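Local coordinates for protein AT-less polyketide synthase (Streptomyces platensis subsp. rosaceus, PDB 4TKT) that probably catalyses decarboxylative condensations that extend the growing polyketide chain, as a ketosynthase domain of the AT-less synthase that makes isomigrastatin, at residues Gly13-Tyr18 with Ala102-Glu107; Thr39-Gly44 with Gly67-Gly72; Gly110-Ala115 with Gly503-Thr508; Gly212-Val217 with His361-Ala366. One frame throughout, in Å; residues are numbered along the deposited sequence.

Interaction 1. Residues Gly13-Tyr18 with Ala102-Glu107; sequences GMAGRY and AHTTLE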
loop_
_atom_site.group_PDB
_atom_site.type_symbol
_atom_site.label_atom_id
_atom_site.label_comp_id
_atom_site.label_asym_id
_atom_site.label_seq_id
_atom_site.Cartn_x
_atom_site.Cartn_y
_atom_site.Cartn_z
ATOM N N GLY A 13 -3.566 -8.661 2.999
ATOM C CA GLY A 13 -2.831 -8.342 1.789
ATOM C C GLY A 13 -2.448 -6.878 1.750
ATOM O O GLY A 13 -3.146 -6.031 2.309
HETATM N N MSE A 14 -1.337 -6.569 1.093
HETATM C CA MSE A 14 -0.884 -5.187 1.026
HETATM C C MSE A 14 -0.078 -4.894 -0.228
HETATM O O MSE A 14 0.684 -5.735 -0.704
HETATM C CB MSE A 14 -0.054 -4.843 2.261
HETATM C CG MSE A 14 0.187 -3.356 2.439
HETATM SE SE MSE A 14 1.011 -2.909 4.150
HETATM C CE MSE A 14 0.476 -1.033 4.227
ATOM N N ALA A 15 -0.255 -3.691 -0.759
ATOM C CA ALA A 15 0.556 -3.216 -1.869
ATOM C C ALA A 15 0.988 -1.784 -1.605
ATOM O O ALA A 15 0.268 -1.018 -0.961
ATOM C CB ALA A 15 -0.206 -3.312 -3.169
ATOM N N GLY A 16 2.167 -1.426 -2.098
ATOM C CA GLY A 16 2.709 -0.102 -1.865
ATOM C C GLY A 16 3.657 0.345 -2.956
ATOM O O GLY A 16 4.487 -0.429 -3.429
ATOM N N ARG A 17 3.523 1.604 -3.358
ATOM C CA ARG A 17 4.394 2.198 -4.361
ATOM C C ARG A 17 4.837 3.573 -3.877
ATOM O O ARG A 17 4.074 4.537 -3.921
ATOM C CB ARG A 17 3.681 2.292 -5.708
ATOM C CG ARG A 17 4.544 2.798 -6.846
ATOM C CD ARG A 17 3.779 2.749 -8.157
ATOM N NE ARG A 17 4.503 3.396 -9.246
ATOM C CZ ARG A 17 4.044 3.492 -10.488
ATOM N NH1 ARG A 17 2.861 2.978 -10.799
ATOM N NH2 ARG A 17 4.766 4.100 -11.421
ATOM N N TYR A 18 6.080 3.648 -3.414
ATOM C CA TYR A 18 6.570 4.809 -2.683
ATOM C C TYR A 18 7.860 5.329 -3.319
ATOM O O TYR A 18 8.470 4.624 -4.122
ATOM C CB TYR A 18 6.763 4.423 -1.210
ATOM C CG TYR A 18 5.470 3.949 -0.584
ATOM C CD1 TYR A 18 4.295 4.670 -0.762
ATOM C CD2 TYR A 18 5.409 2.769 0.146
ATOM C CE1 TYR A 18 3.102 4.246 -0.216
ATOM C CE2 TYR A 18 4.213 2.333 0.699
ATOM C CZ TYR A 18 3.063 3.081 0.514
ATOM O OH TYR A 18 1.862 2.672 1.050
ATOM N N ALA A 102 -4.784 -1.627 -6.381
ATOM C CA ALA A 102 -5.866 -2.496 -5.933
ATOM C C ALA A 102 -5.648 -3.937 -6.377
ATOM O O ALA A 102 -5.810 -4.869 -5.590
ATOM C CB ALA A 102 -7.198 -1.986 -6.450
ATOM N N HIS A 103 -5.283 -4.116 -7.640
ATOM C CA HIS A 103 -5.063 -5.451 -8.175
ATOM C C HIS A 103 -3.887 -6.133 -7.491
ATOM O O HIS A 103 -3.986 -7.291 -7.083
ATOM C CB HIS A 103 -4.827 -5.407 -9.683
ATOM C CG HIS A 103 -4.666 -6.759 -10.302
ATOM N ND1 HIS A 103 -5.719 -7.633 -10.464
ATOM C CD2 HIS A 103 -3.571 -7.396 -10.779
ATOM C CE1 HIS A 103 -5.282 -8.747 -11.023
ATOM N NE2 HIS A 103 -3.983 -8.629 -11.224
ATOM N N THR A 104 -2.778 -5.408 -7.364
ATOM C CA THR A 104 -1.584 -5.953 -6.725
ATOM C C THR A 104 -1.873 -6.384 -5.289
ATOM O O THR A 104 -1.285 -7.346 -4.799
ATOM C CB THR A 104 -0.424 -4.940 -6.727
ATOM O OG1 THR A 104 -0.881 -3.696 -6.192
ATOM C CG2 THR A 104 0.076 -4.705 -8.137
ATOM N N THR A 105 -2.788 -5.681 -4.626
ATOM C CA THR A 105 -3.137 -6.005 -3.246
ATOM C C THR A 105 -3.893 -7.326 -3.175
ATOM O O THR A 105 -3.678 -8.125 -2.263
ATOM C CB THR A 105 -3.991 -4.902 -2.588
ATOM O OG1 THR A 105 -3.356 -3.629 -2.760
ATOM C CG2 THR A 105 -4.154 -5.176 -1.101
ATOM N N LEU A 106 -4.778 -7.558 -4.139
ATOM C CA LEU A 106 -5.505 -8.819 -4.199
ATOM C C LEU A 106 -4.549 -9.973 -4.476
ATOM O O LEU A 106 -4.686 -11.056 -3.908
ATOM C CB LEU A 106 -6.600 -8.769 -5.263
ATOM C CG LEU A 106 -8.000 -8.381 -4.781
ATOM C CD1 LEU A 106 -8.046 -6.943 -4.278
ATOM C CD2 LEU A 106 -9.015 -8.595 -5.885
ATOM N N GLU A 107 -3.575 -9.735 -5.345
ATOM C CA GLU A 107 -2.614 -10.771 -5.691
ATOM C C GLU A 107 -1.701 -11.083 -4.512
ATOM O O GLU A 107 -1.320 -12.234 -4.308
ATOM C CB GLU A 107 -1.792 -10.361 -6.913
ATOM C CG GLU A 107 -2.589 -10.381 -8.210
ATOM C CD GLU A 107 -1.732 -10.115 -9.431
ATOM O OE1 GLU A 107 -0.891 -9.194 -9.381
ATOM O OE2 GLU A 107 -1.898 -10.830 -10.443
#

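Interaction 2. Residues Thr39-Gly44 with Gly67-Gly72; sequences TEIPAG and GGFLDG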
loop_
_atom_site.group_PDB
_atom_site.type_symbol
_atom_site.label_atom_id
_atom_site.label_comp_id
_atom_site.label_asym_id
_atom_site.label_seq_id
_atom_site.Cartn_x
_atom_site.Cartn_y
_atom_site.Cartn_z
ATOM N N THR A 39 14.456 13.736 -4.058
ATOM C CA THR A 39 15.170 14.243 -5.224
ATOM C C THR A 39 14.613 15.596 -5.644
ATOM O O THR A 39 13.609 16.057 -5.103
ATOM C CB THR A 39 15.073 13.272 -6.415
ATOM O OG1 THR A 39 13.692 13.032 -6.722
ATOM C CG2 THR A 39 15.751 11.952 -6.088
ATOM N N GLU A 40 15.269 16.229 -6.610
ATOM C CA GLU A 40 14.755 17.466 -7.180
ATOM C C GLU A 40 13.613 17.153 -8.131
ATOM O O GLU A 40 13.456 16.008 -8.558
ATOM C CB GLU A 40 15.855 18.237 -7.909
ATOM C CG GLU A 40 16.893 18.850 -6.989
ATOM C CD GLU A 40 17.738 19.898 -7.685
ATOM O OE1 GLU A 40 17.454 20.204 -8.863
ATOM O OE2 GLU A 40 18.685 20.416 -7.054
ATOM N N ILE A 41 12.816 18.168 -8.450
ATOM C CA ILE A 41 11.703 18.011 -9.379
ATOM C C ILE A 41 12.187 17.441 -10.707
ATOM O O ILE A 41 13.051 18.031 -11.358
ATOM C CB ILE A 41 10.990 19.350 -9.650
ATOM C CG1 ILE A 41 10.745 20.116 -8.349
ATOM C CG2 ILE A 41 9.687 19.117 -10.404
ATOM C CD1 ILE A 41 9.668 19.521 -7.486
ATOM N N PRO A 42 11.639 16.285 -11.109
ATOM C CA PRO A 42 11.995 15.660 -12.386
ATOM C C PRO A 42 11.671 16.575 -13.558
ATOM O O PRO A 42 10.561 17.102 -13.624
ATOM C CB PRO A 42 11.127 14.400 -12.419
ATOM C CG PRO A 42 10.802 14.124 -10.996
ATOM C CD PRO A 42 10.679 15.469 -10.348
ATOM N N ALA A 43 12.632 16.754 -14.459
ATOM C CA ALA A 43 12.489 17.670 -15.587
ATOM C C ALA A 43 11.275 17.360 -16.462
ATOM O O ALA A 43 10.732 18.250 -17.116
ATOM C CB ALA A 43 13.754 17.654 -16.431
ATOM N N GLY A 44 10.856 16.098 -16.475
ATOM C CA GLY A 44 9.708 15.685 -17.262
ATOM C C GLY A 44 8.402 16.312 -16.806
ATOM O O GLY A 44 7.570 16.684 -17.631
ATOM N N GLY A 67 11.246 16.804 -3.726
ATOM C CA GLY A 67 10.084 15.970 -3.481
ATOM C C GLY A 67 10.389 14.486 -3.521
ATOM O O GLY A 67 11.420 14.065 -4.043
ATOM N N GLY A 68 9.489 13.691 -2.951
ATOM C CA GLY A 68 9.565 12.247 -3.068
ATOM C C GLY A 68 8.711 11.840 -4.248
ATOM O O GLY A 68 7.486 11.951 -4.201
ATOM N N PHE A 69 9.350 11.386 -5.319
ATOM C CA PHE A 69 8.635 11.152 -6.566
ATOM C C PHE A 69 8.589 9.693 -6.981
ATOM O O PHE A 69 9.557 8.957 -6.813
ATOM C CB PHE A 69 9.262 11.973 -7.694
ATOM C CG PHE A 69 9.043 13.449 -7.558
ATOM C CD1 PHE A 69 7.863 14.027 -7.989
ATOM C CD2 PHE A 69 10.015 14.258 -6.995
ATOM C CE1 PHE A 69 7.655 15.381 -7.866
ATOM C CE2 PHE A 69 9.813 15.616 -6.873
ATOM C CZ PHE A 69 8.630 16.176 -7.305
ATOM N N LEU A 70 7.447 9.289 -7.526
ATOM C CA LEU A 70 7.324 7.992 -8.172
ATOM C C LEU A 70 7.932 8.070 -9.568
ATOM O O LEU A 70 8.242 9.157 -10.053
ATOM C CB LEU A 70 5.860 7.561 -8.251
ATOM C CG LEU A 70 5.116 7.418 -6.924
ATOM C CD1 LEU A 70 3.745 6.808 -7.152
ATOM C CD2 LEU A 70 5.922 6.583 -5.946
ATOM N N ASP A 71 8.103 6.921 -10.212
ATOM C CA ASP A 71 8.583 6.901 -11.589
ATOM C C ASP A 71 7.483 6.452 -12.539
ATOM O O ASP A 71 6.788 5.468 -12.280
ATOM C CB ASP A 71 9.803 5.991 -11.730
ATOM C CG ASP A 71 11.047 6.586 -11.103
ATOM O OD1 ASP A 71 11.650 7.489 -11.722
ATOM O OD2 ASP A 71 11.425 6.152 -9.995
ATOM N N GLY A 72 7.324 7.189 -13.633
ATOM C CA GLY A 72 6.352 6.853 -14.656
ATOM C C GLY A 72 4.919 6.835 -14.162
ATOM O O GLY A 72 4.239 5.814 -14.258
#

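Interaction 3. Residues Gly110-Ala115 with Gly503-Thr508; sequences GYSRGA and GREAMT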
loop_
_atom_site.group_PDB
_atom_site.type_symbol
_atom_site.label_atom_id
_atom_site.label_comp_id
_atom_site.label_asym_id
_atom_site.label_seq_id
_atom_site.Cartn_x
_atom_site.Cartn_y
_atom_site.Cartn_z
ATOM N N GLY A 110 -3.532 -13.236 -2.268
ATOM C CA GLY A 110 -3.765 -14.557 -2.815
ATOM C C GLY A 110 -5.225 -14.761 -3.157
ATOM O O GLY A 110 -5.777 -15.843 -2.962
ATOM N N TYR A 111 -5.854 -13.712 -3.669
ATOM C CA TYR A 111 -7.254 -13.778 -4.061
ATOM C C TYR A 111 -7.477 -13.292 -5.482
ATOM O O TYR A 111 -6.963 -12.248 -5.881
ATOM C CB TYR A 111 -8.120 -12.950 -3.111
ATOM C CG TYR A 111 -8.519 -13.671 -1.849
ATOM C CD1 TYR A 111 -9.600 -14.543 -1.839
ATOM C CD2 TYR A 111 -7.822 -13.475 -0.665
ATOM C CE1 TYR A 111 -9.971 -15.202 -0.686
ATOM C CE2 TYR A 111 -8.185 -14.130 0.494
ATOM C CZ TYR A 111 -9.261 -14.993 0.477
ATOM O OH TYR A 111 -9.626 -15.648 1.629
ATOM N N SER A 112 -8.246 -14.055 -6.245
ATOM C CA SER A 112 -8.785 -13.551 -7.497
ATOM C C SER A 112 -10.041 -12.755 -7.170
ATOM O O SER A 112 -10.553 -12.838 -6.053
ATOM C CB SER A 112 -9.097 -14.690 -8.464
ATOM O OG SER A 112 -10.113 -15.531 -7.945
ATOM N N ARG A 113 -10.527 -11.981 -8.135
ATOM C CA ARG A 113 -11.748 -11.202 -7.953
ATOM C C ARG A 113 -12.914 -12.080 -7.508
ATOM O O ARG A 113 -13.570 -11.794 -6.506
ATOM C CB ARG A 113 -12.111 -10.470 -9.244
ATOM C CG ARG A 113 -11.618 -9.037 -9.307
ATOM C CD ARG A 113 -10.826 -8.786 -10.574
ATOM N NE ARG A 113 -11.510 -9.302 -11.753
ATOM C CZ ARG A 113 -10.916 -9.505 -12.922
ATOM N NH1 ARG A 113 -9.624 -9.237 -13.063
ATOM N NH2 ARG A 113 -11.608 -9.984 -13.948
ATOM N N GLY A 114 -13.158 -13.155 -8.251
ATOM C CA GLY A 114 -14.264 -14.050 -7.963
ATOM C C GLY A 114 -14.149 -14.723 -6.612
ATOM O O GLY A 114 -15.129 -14.829 -5.875
ATOM N N ALA A 115 -12.944 -15.177 -6.285
ATOM C CA ALA A 115 -12.705 -15.856 -5.021
ATOM C C ALA A 115 -12.925 -14.907 -3.850
ATOM O O ALA A 115 -13.527 -15.279 -2.843
ATOM C CB ALA A 115 -11.298 -16.430 -4.984
ATOM N N GLY A 503 -5.413 -18.028 -6.386
ATOM C CA GLY A 503 -5.166 -16.631 -6.074
ATOM C C GLY A 503 -4.823 -15.754 -7.264
ATOM O O GLY A 503 -4.380 -14.617 -7.096
ATOM N N ARG A 504 -5.019 -16.276 -8.469
ATOM C CA ARG A 504 -4.785 -15.497 -9.680
ATOM C C ARG A 504 -5.936 -15.657 -10.664
ATOM O O ARG A 504 -6.611 -16.689 -10.682
ATOM C CB ARG A 504 -3.472 -15.908 -10.350
ATOM C CG ARG A 504 -2.219 -15.639 -9.529
ATOM C CD ARG A 504 -1.992 -14.152 -9.316
ATOM N NE ARG A 504 -0.680 -13.878 -8.733
ATOM C CZ ARG A 504 -0.424 -13.875 -7.428
ATOM N NH1 ARG A 504 -1.390 -14.140 -6.557
ATOM N NH2 ARG A 504 0.801 -13.613 -6.993
ATOM N N GLU A 505 -6.157 -14.630 -11.476
ATOM C CA GLU A 505 -7.168 -14.679 -12.527
ATOM C C GLU A 505 -6.686 -15.541 -13.686
ATOM O O GLU A 505 -5.556 -15.388 -14.152
ATOM C CB GLU A 505 -7.494 -13.275 -13.039
ATOM C CG GLU A 505 -7.711 -12.239 -11.952
ATOM C CD GLU A 505 -9.065 -12.362 -11.290
ATOM O OE1 GLU A 505 -9.950 -13.032 -11.865
ATOM O OE2 GLU A 505 -9.241 -11.785 -10.196
ATOM N N ALA A 506 -7.538 -16.445 -14.153
ATOM C CA ALA A 506 -7.215 -17.243 -15.328
ATOM C C ALA A 506 -7.370 -16.395 -16.588
ATOM O O ALA A 506 -8.487 -16.115 -17.019
ATOM C CB ALA A 506 -8.098 -18.475 -15.397
HETATM N N MSE A 507 -6.250 -15.988 -17.174
HETATM C CA MSE A 507 -6.281 -15.078 -18.314
HETATM C C MSE A 507 -6.000 -15.801 -19.631
HETATM O O MSE A 507 -5.922 -17.026 -19.670
HETATM C CB MSE A 507 -5.286 -13.936 -18.103
HETATM C CG MSE A 507 -5.465 -13.213 -16.774
HETATM SE SE MSE A 507 -4.369 -11.604 -16.595
HETATM C CE MSE A 507 -4.769 -11.164 -14.730
ATOM N N THR A 508 -5.847 -15.030 -20.704
ATOM C CA THR A 508 -5.776 -15.572 -22.060
ATOM C C THR A 508 -4.542 -16.436 -22.314
ATOM O O THR A 508 -4.659 -17.638 -22.548
ATOM C CB THR A 508 -5.802 -14.439 -23.100
ATOM O OG1 THR A 508 -6.956 -13.619 -22.881
ATOM C CG2 THR A 508 -5.850 -15.005 -24.506
#

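Interaction 4. Residues Gly212-Val217 with His361-Ala366; sequences GVNLSV and HLESAA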
loop_
_atom_site.group_PDB
_atom_site.type_symbol
_atom_site.label_atom_id
_atom_site.label_comp_id
_atom_site.label_asym_id
_atom_site.label_seq_id
_atom_site.Cartn_x
_atom_site.Cartn_y
_atom_site.Cartn_z
ATOM N N GLY A 212 -4.701 4.901 0.321
ATOM C CA GLY A 212 -4.602 6.299 -0.049
ATOM C C GLY A 212 -3.721 6.498 -1.265
ATOM O O GLY A 212 -2.880 5.659 -1.584
ATOM N N VAL A 213 -3.919 7.615 -1.951
ATOM C CA VAL A 213 -3.123 7.940 -3.122
ATOM C C VAL A 213 -2.819 9.433 -3.143
ATOM O O VAL A 213 -3.678 10.260 -2.832
ATOM C CB VAL A 213 -3.838 7.521 -4.428
ATOM C CG1 VAL A 213 -5.248 8.093 -4.482
ATOM C CG2 VAL A 213 -3.032 7.943 -5.649
ATOM N N ASN A 214 -1.584 9.775 -3.490
ATOM C CA ASN A 214 -1.193 11.169 -3.592
ATOM C C ASN A 214 -0.088 11.372 -4.617
ATOM O O ASN A 214 0.982 10.777 -4.510
ATOM C CB ASN A 214 -0.744 11.691 -2.230
ATOM C CG ASN A 214 -0.427 13.169 -2.253
ATOM O OD1 ASN A 214 -1.326 14.006 -2.237
ATOM N ND2 ASN A 214 0.859 13.500 -2.288
ATOM N N LEU A 215 -0.354 12.214 -5.611
ATOM C CA LEU A 215 0.625 12.497 -6.653
ATOM C C LEU A 215 0.898 13.991 -6.770
ATOM O O LEU A 215 0.061 14.818 -6.404
ATOM C CB LEU A 215 0.150 11.946 -8.000
ATOM C CG LEU A 215 -0.082 10.435 -8.068
ATOM C CD1 LEU A 215 -0.541 10.015 -9.457
ATOM C CD2 LEU A 215 1.175 9.675 -7.660
ATOM N N SER A 216 2.078 14.331 -7.279
ATOM C CA SER A 216 2.436 15.722 -7.520
ATOM C C SER A 216 2.577 15.964 -9.016
ATOM O O SER A 216 3.685 15.973 -9.549
ATOM C CB SER A 216 3.735 16.085 -6.796
ATOM O OG SER A 216 3.605 15.929 -5.392
ATOM N N VAL A 217 1.451 16.168 -9.689
ATOM C CA VAL A 217 1.436 16.219 -11.146
ATOM C C VAL A 217 1.451 17.643 -11.698
ATOM O O VAL A 217 1.576 17.846 -12.906
ATOM C CB VAL A 217 0.203 15.487 -11.705
ATOM C CG1 VAL A 217 0.059 14.121 -11.048
ATOM C CG2 VAL A 217 -1.042 16.308 -11.471
ATOM N N HIS A 361 6.662 13.913 2.764
ATOM C CA HIS A 361 5.286 14.008 3.237
ATOM C C HIS A 361 4.305 13.608 2.136
ATOM O O HIS A 361 4.015 14.393 1.229
ATOM C CB HIS A 361 4.998 15.431 3.729
ATOM C CG HIS A 361 3.678 15.585 4.419
ATOM N ND1 HIS A 361 2.859 14.516 4.716
ATOM C CD2 HIS A 361 3.035 16.686 4.873
ATOM C CE1 HIS A 361 1.770 14.952 5.321
ATOM N NE2 HIS A 361 1.851 16.267 5.428
ATOM N N LEU A 362 3.792 12.385 2.224
ATOM C CA LEU A 362 2.914 11.848 1.188
ATOM C C LEU A 362 1.484 12.349 1.335
ATOM O O LEU A 362 0.602 11.948 0.578
ATOM C CB LEU A 362 2.936 10.317 1.205
ATOM C CG LEU A 362 3.921 9.656 0.235
ATOM C CD1 LEU A 362 5.339 10.152 0.469
ATOM C CD2 LEU A 362 3.859 8.139 0.351
ATOM N N GLU A 363 1.267 13.223 2.313
ATOM C CA GLU A 363 -0.028 13.865 2.513
ATOM C C GLU A 363 -1.172 12.854 2.636
ATOM O O GLU A 363 -1.222 12.087 3.596
ATOM C CB GLU A 363 -0.289 14.861 1.379
ATOM C CG GLU A 363 0.425 16.194 1.600
ATOM C CD GLU A 363 0.710 16.952 0.318
ATOM O OE1 GLU A 363 0.938 16.305 -0.726
ATOM O OE2 GLU A 363 0.714 18.202 0.360
ATOM N N SER A 364 -2.081 12.841 1.667
ATOM C CA SER A 364 -3.251 11.966 1.742
ATOM C C SER A 364 -2.879 10.481 1.750
ATOM O O SER A 364 -3.705 9.633 2.085
ATOM C CB SER A 364 -4.208 12.256 0.584
ATOM O OG SER A 364 -3.548 12.182 -0.666
ATOM N N ALA A 365 -1.636 10.172 1.393
ATOM C CA ALA A 365 -1.156 8.794 1.389
ATOM C C ALA A 365 -0.106 8.552 2.474
ATOM O O ALA A 365 0.505 7.487 2.523
ATOM C CB ALA A 365 -0.586 8.441 0.024
ATOM N N ALA A 366 0.098 9.541 3.338
ATOM C CA ALA A 366 1.130 9.452 4.369
ATOM C C ALA A 366 0.857 8.316 5.346
ATOM O O ALA A 366 1.781 7.654 5.819
ATOM C CB ALA A 366 1.245 10.771 5.119
#

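Interaction 1. Residues Gly13-Tyr18 with Ala102-Glu107
Strand 9-17 of the central sheet of this thiolase fold is covered on one face by helix 93-109, and Ala15 with Thr104 and Thr105 forms the seam. The short axes pass 6.2 Å apart, with directions 141° from each other. Ala15 CB points toward the helix and touches two neighbouring hydroxyls, 3.1 Å from Thr104 OG1 and 3.2 Å from Thr105 OG1. Both hydroxyls are hydrogen-bonded back to Cys101 O of their own helix, so what they offer the methyl is van der Waals contact. Thr105 has its CG2 anti to the backbone N (OG1 at chi1 -51°), which lays that methyl alongside the strand backbone, 3.7 Å from Gly13 O. A CB on Gly13 would clash with Thr105 O, consistent with a glycine where the helix passes close. A serine in place of Thr105 would keep the hydroxyl but would probably open a gap beside the Gly13 carbonyl. Met14 turns to the other face, against Ala372 and Leu375 of helix 366-380, while its N is bonded to Asp108 OD2. The chemistry is thus steric: side-chain hydroxyls, satisfied within their helix, can pack against a small alanine without a polar partner on the strand.

Interaction 2. Residues Thr39-Gly44 with Gly67-Gly72
Thr39 and Gly67 are joined by two backbone hydrogen bonds, the mark of an antiparallel hydrogen-bonded pair. Thr39 N donates to Gly67 O at 3.1 Å and is almost straight (174°). The return bond, Gly67 N to Thr39 O, is shorter at 2.8 Å but more bent at the hydrogen.

The apolar contacts all converge on the Phe69 ring. Over one face lies Pro42, whose CD is 3.5 Å from the Phe69 ring centroid and only 9° off the ring normal, a CH-pi contact centred on the ring. At the rim, near the ring plane, Ile41 CD1 meets Phe69 CZ at 3.5 Å. The CB of Ile41 points away from Phe69, but CG1 stands beside the backbone N (chi1 -46°) and the chain folds at chi2, which swings CD1 back to the ring. Thr39 OG1 reaches the same rim more loosely, 3.9 Å from Phe69 CD2.

A steric limit completes the evidence: a CB on Gly67 would run into Phe69 CE2, so the ring's position depends on a bare residue there. Beyond the two segments, Tyr222 of helix 220-227 touches both Ile41 and Phe69. A MES molecule, probably from the crystallisation liquor, is held by Gly72 N and lies near the side chain of Pro42. The whole is a minimal two-stranded antiparallel sheet, formed by strands 39-40 and 66-67 at the periphery of the ketosynthase, with the Phe69 ring packed against Pro42 and Ile41 beside it.

Interaction 3. Residues Gly110-Ala115 with Gly503-Thr508
Glu505 meets the start of helix 113-121, where its carboxylate faces the Arg113 backbone and guanidinium together. Arg113 N donates to Glu505 OE2 in a straight line (174°); the modelled 2.4 Å is very short, so its exact length is doubtful. The Arg113 side chain, bent at chi2 and chi3, folds over the same group: carboxylate and guanidinium planes are 14° apart, with Glu505 CD stacked over one guanidinium face. No guanidinium N-H points at OE2, which lies well out of the guanidinium plane, and the ion pair from Arg113 NE to Glu505 OE2 is long, 3.7 Å. Ser112, the N-cap, accepts weakly from Ala115 N through OG at 3.3 Å.

Gly110 O packs 3.3 Å from Gly503 CA, where a CB would clash. Gly110, with positive phi, closes a Schellman motif in which Tyr111 N reaches Leu106 O. Arg504 NH1 donates to Gly503 O at 3.1 Å from above the carbonyl plane, while its NH2 bonds weakly to Pro603 O. Tyr111 OH is hydrogen-bonded to Asp269 OD1.

Segment 503-508 belongs to the RhiE-like linker family, so the contact joins linker to ketosynthase. With the Glu505 carboxylate set against a helix N-terminal N-H and an arginine face, its negative charge is probably stabilised.

Interaction 4. Residues Gly212-Val217 with His361-Ala366
With chi1 at -176°, the Asn214 amide swings opposite the main-chain nitrogen and runs from the strand toward Glu363, and Ser364 holds OG between its own N and carbonyl carbon (chi1 54°), within reach of Val213. Ser364 OG donates to Val213 O at 2.9 Å, approaching from above the carbonyl plane. Asn214 ND2 donates to Glu363 OE1 at 3.2 Å, but the bond is weak, with 134° at the hydrogen and the amide and carboxylate planes steeply turned to each other. The stronger partner of this ND2 is Gly250 O, and Glu363 OE2 is taken by Tyr139 OH. Packing is close around the Asn214 stem, where CB lies 3.1 Å from Leu362 O. Ala365 CB rests on the strand 3.9 Å from Gly212 C; a CB on Gly212 would clash with Ser364 O. Losing the amide to an alanine here would probably leave Gly250 O and Glu363 OE1 without this donor and open a gap where the amide sat between the strand and Glu363.

His361 makes ring contact with His321 and touches Cys186, consistent with the Cys-His-His site of ketosynthases. Strand 208-214 runs between strands 129-136 and 252-260, pairing Val213 with Gly136 and Gly212 with Gly254. Val213 faces helix 93-109, whereas Asn214 faces the turn whose Ala365 is the N-cap of helix 366-380.

Overall arrangement
From the N terminus, interaction 1 closes the first loop by bringing helix 93-109 back to strand 9-17. Interaction 2 is nested within it, pairing strands 39-40 and 66-67 at the periphery. Interaction 3 opens just after that loop ends and closes nearly 400 residues later, tying the start of helix 113-121 to the linker region; interaction 4 nests inside it, joining strand 208-214 to the turn before helix 366-380. None of the loops cross. Interactions 1, 2 and 4 touch one another, through Arg17 with Asp71, Tyr18 with Leu362 and Leu70 with Leu215. Interaction 3 touches interaction 1 alone, through Tyr111 with Leu106 and Arg504 with Glu107.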